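Local coordinates for hypothetical protein RBSTP0775 (Geobacillus stearothermophilus, PDB 1RZ3) that is of unknown function but, as a member of the phosphoribulokinase/uridine kinase family of P-loop NTPases, probably binds ATP and acts as a kinase, at residues A[79-84]-A[180-185]. Residues are numbered along the deposited sequence; the frame is centred on the assembly and turned at random.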
loop_
_atom_site.group_PDB
_atom_site.type_symbol
_atom_site.label_atom_id
_atom_site.label_comp_id
_atom_site.label_asym_id
_atom_site.label_seq_id
_atom_site.Cartn_x
_atom_site.Cartn_y
_atom_site.Cartn_z
ATOM N N TYR A 79 -11.966 5.401 -8.965
ATOM C CA TYR A 79 -10.849 5.431 -8.034
ATOM C C TYR A 79 -10.723 4.156 -7.199
ATOM O O TYR A 79 -9.629 3.607 -7.053
ATOM C CB TYR A 79 -10.991 6.660 -7.128
ATOM C CG TYR A 79 -9.895 6.849 -6.095
ATOM C CD1 TYR A 79 -8.557 6.613 -6.406
ATOM C CD2 TYR A 79 -10.198 7.328 -4.818
ATOM C CE1 TYR A 79 -7.544 6.853 -5.467
ATOM C CE2 TYR A 79 -9.199 7.571 -3.881
ATOM C CZ TYR A 79 -7.878 7.334 -4.211
ATOM O OH TYR A 79 -6.899 7.597 -3.284
ATOM N N TYR A 80 -11.838 3.665 -6.671
ATOM C CA TYR A 80 -11.789 2.473 -5.834
ATOM C C TYR A 80 -11.722 1.135 -6.571
ATOM O O TYR A 80 -11.000 0.226 -6.149
ATOM C CB TYR A 80 -12.989 2.439 -4.880
ATOM C CG TYR A 80 -12.873 1.359 -3.824
ATOM C CD1 TYR A 80 -12.050 1.534 -2.709
ATOM C CD2 TYR A 80 -13.534 0.138 -3.970
ATOM C CE1 TYR A 80 -11.881 0.523 -1.772
ATOM C CE2 TYR A 80 -13.373 -0.882 -3.039
ATOM C CZ TYR A 80 -12.544 -0.683 -1.942
ATOM O OH TYR A 80 -12.371 -1.689 -1.024
ATOM N N TYR A 81 -12.466 1.008 -7.665
ATOM C CA TYR A 81 -12.518 -0.257 -8.400
ATOM C C TYR A 81 -11.749 -0.374 -9.709
ATOM O O TYR A 81 -11.339 -1.471 -10.088
ATOM C CB TYR A 81 -13.977 -0.629 -8.677
ATOM C CG TYR A 81 -14.711 -1.197 -7.489
ATOM C CD1 TYR A 81 -14.337 -2.423 -6.943
ATOM C CD2 TYR A 81 -15.785 -0.517 -6.917
ATOM C CE1 TYR A 81 -15.012 -2.963 -5.857
ATOM C CE2 TYR A 81 -16.474 -1.050 -5.829
ATOM C CZ TYR A 81 -16.078 -2.275 -5.306
ATOM O OH TYR A 81 -16.738 -2.814 -4.231
ATOM N N LEU A 82 -11.552 0.737 -10.405
ATOM C CA LEU A 82 -10.867 0.675 -11.690
ATOM C C LEU A 82 -9.420 1.140 -11.719
ATOM O O LEU A 82 -8.657 0.716 -12.585
ATOM C CB LEU A 82 -11.666 1.467 -12.733
ATOM C CG LEU A 82 -13.148 1.090 -12.845
ATOM C CD1 LEU A 82 -13.789 1.895 -13.966
ATOM C CD2 LEU A 82 -13.290 -0.405 -13.101
ATOM N N GLN A 83 -9.036 2.006 -10.786
ATOM C CA GLN A 83 -7.673 2.531 -10.768
ATOM C C GLN A 83 -6.597 1.448 -10.641
ATOM O O GLN A 83 -5.480 1.609 -11.150
ATOM C CB GLN A 83 -7.519 3.565 -9.651
ATOM C CG GLN A 83 -6.177 4.280 -9.676
ATOM C CD GLN A 83 -6.284 5.721 -9.229
ATOM O OE1 GLN A 83 -7.086 6.484 -9.764
ATOM N NE2 GLN A 83 -5.471 6.104 -8.249
ATOM N N TRP A 84 -6.929 0.365 -9.943
ATOM C CA TRP A 84 -6.013 -0.763 -9.772
ATOM C C TRP A 84 -6.661 -2.010 -10.357
ATOM O O TRP A 84 -7.858 -2.231 -10.174
ATOM C CB TRP A 84 -5.732 -1.034 -8.288
ATOM C CG TRP A 84 -4.825 -0.049 -7.645
ATOM C CD1 TRP A 84 -3.462 -0.099 -7.593
ATOM C CD2 TRP A 84 -5.207 1.172 -7.007
ATOM N NE1 TRP A 84 -2.969 1.020 -6.965
ATOM C CE2 TRP A 84 -4.019 1.819 -6.594
ATOM C CE3 TRP A 84 -6.438 1.787 -6.746
ATOM C CZ2 TRP A 84 -4.027 3.051 -5.934
ATOM C CZ3 TRP A 84 -6.447 3.014 -6.088
ATOM C CH2 TRP A 84 -5.249 3.631 -5.691
ATOM N N GLU A 180 -13.180 7.050 -0.275
ATOM C CA GLU A 180 -12.688 6.833 1.080
ATOM C C GLU A 180 -13.831 6.434 2.012
ATOM O O GLU A 180 -13.694 5.512 2.820
ATOM C CB GLU A 180 -11.993 8.099 1.584
ATOM C CG GLU A 180 -10.766 8.455 0.763
ATOM C CD GLU A 180 -10.144 9.773 1.164
ATOM O OE1 GLU A 180 -10.727 10.487 2.009
ATOM O OE2 GLU A 180 -9.068 10.098 0.625
ATOM N N ASP A 181 -14.969 7.115 1.897
ATOM C CA ASP A 181 -16.113 6.774 2.737
ATOM C C ASP A 181 -16.574 5.354 2.430
ATOM O O ASP A 181 -16.954 4.608 3.332
ATOM C CB ASP A 181 -17.273 7.751 2.508
ATOM C CG ASP A 181 -16.982 9.141 3.039
ATOM O OD1 ASP A 181 -16.008 9.307 3.803
ATOM O OD2 ASP A 181 -17.743 10.072 2.699
ATOM N N TYR A 182 -16.540 4.986 1.151
ATOM C CA TYR A 182 -16.945 3.651 0.725
ATOM C C TYR A 182 -16.029 2.607 1.368
ATOM O O TYR A 182 -16.488 1.597 1.906
ATOM C CB TYR A 182 -16.852 3.532 -0.800
ATOM C CG TYR A 182 -17.320 2.196 -1.337
ATOM C CD1 TYR A 182 -18.680 1.892 -1.419
ATOM C CD2 TYR A 182 -16.401 1.222 -1.740
ATOM C CE1 TYR A 182 -19.116 0.654 -1.890
ATOM C CE2 TYR A 182 -16.824 -0.018 -2.209
ATOM C CZ TYR A 182 -18.185 -0.295 -2.282
ATOM O OH TYR A 182 -18.610 -1.514 -2.753
ATOM N N TYR A 183 -14.730 2.865 1.306
ATOM C CA TYR A 183 -13.738 1.954 1.872
ATOM C C TYR A 183 -13.939 1.782 3.376
ATOM O O TYR A 183 -14.019 0.659 3.883
ATOM C CB TYR A 183 -12.333 2.492 1.585
ATOM C CG TYR A 183 -11.206 1.634 2.120
ATOM C CD1 TYR A 183 -11.130 0.275 1.813
ATOM C CD2 TYR A 183 -10.188 2.194 2.889
ATOM C CE1 TYR A 183 -10.064 -0.506 2.261
ATOM C CE2 TYR A 183 -9.114 1.421 3.339
ATOM C CZ TYR A 183 -9.061 0.071 3.020
ATOM O OH TYR A 183 -8.006 -0.701 3.453
ATOM N N LEU A 184 -14.029 2.906 4.080
ATOM C CA LEU A 184 -14.209 2.900 5.527
ATOM C C LEU A 184 -15.458 2.148 5.967
ATOM O O LEU A 184 -15.437 1.433 6.964
ATOM C CB LEU A 184 -14.268 4.339 6.053
ATOM C CG LEU A 184 -12.960 5.133 5.991
ATOM C CD1 LEU A 184 -13.228 6.603 6.280
ATOM C CD2 LEU A 184 -11.964 4.555 6.996
ATOM N N GLU A 185 -16.543 2.305 5.219
ATOM C CA GLU A 185 -17.794 1.647 5.563
ATOM C C GLU A 185 -17.858 0.174 5.172
ATOM O O GLU A 185 -18.387 -0.644 5.921
ATOM C CB GLU A 185 -18.970 2.386 4.920
ATOM C CG GLU A 185 -20.315 1.731 5.175
ATOM C CD GLU A 185 -21.470 2.535 4.615
ATOM O OE1 GLU A 185 -21.515 2.738 3.382
ATOM O OE2 GLU A 185 -22.333 2.967 5.410
HETATM O O HOH W 1 -7.377 8.361 -0.531
#
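Tyr80 and Tyr182 form the tight part of this contact, an edge-to-face pair with ring centroids 5.2 Å apart and planes at 70°. Tyr182 brings its CD2 over one face of Tyr80, 3.8 Å above the plane and toward the rim, while its CE2 reaches past the rim to 3.7 Å from Tyr80 CE2. Tyr80 can reach across because its CG stands anti to the backbone N (chi1 -170°). At its far edge, Tyr80 CE1 packs 3.7 Å from Tyr183 CD1, so the buried ring meets Tyr182 with a face and Tyr183 with an edge. With Tyr80 cut back to an alanine, the Tyr182 edge is likely to lose the face it packs on, and a gap would probably open beside Tyr183 CD1.

The partly exposed side is held differently. Tyr81 OH and Tyr182 OH share a 2.7 Å hydrogen bond, while their rings meet only obliquely. Between Tyr79 and Glu180 the fit is looser: no direct contact forms, and a water that donates to Glu180 OE2 (2.7 Å) also bonds Tyr79 OH (2.9 Å).

Tyr80, Tyr81 and Tyr182 thus form an aromatic cluster joining helix 75-82 to the long helix 169-187, away from the calcium site at Asp124. Phe134 (edge-to-face) and Arg137 (cation-pi) also meet Tyr80, while Tyr183 OH hydrogen-bonds Asp28, tying helix 169-187 to strand 23-29 of the parallel sheet.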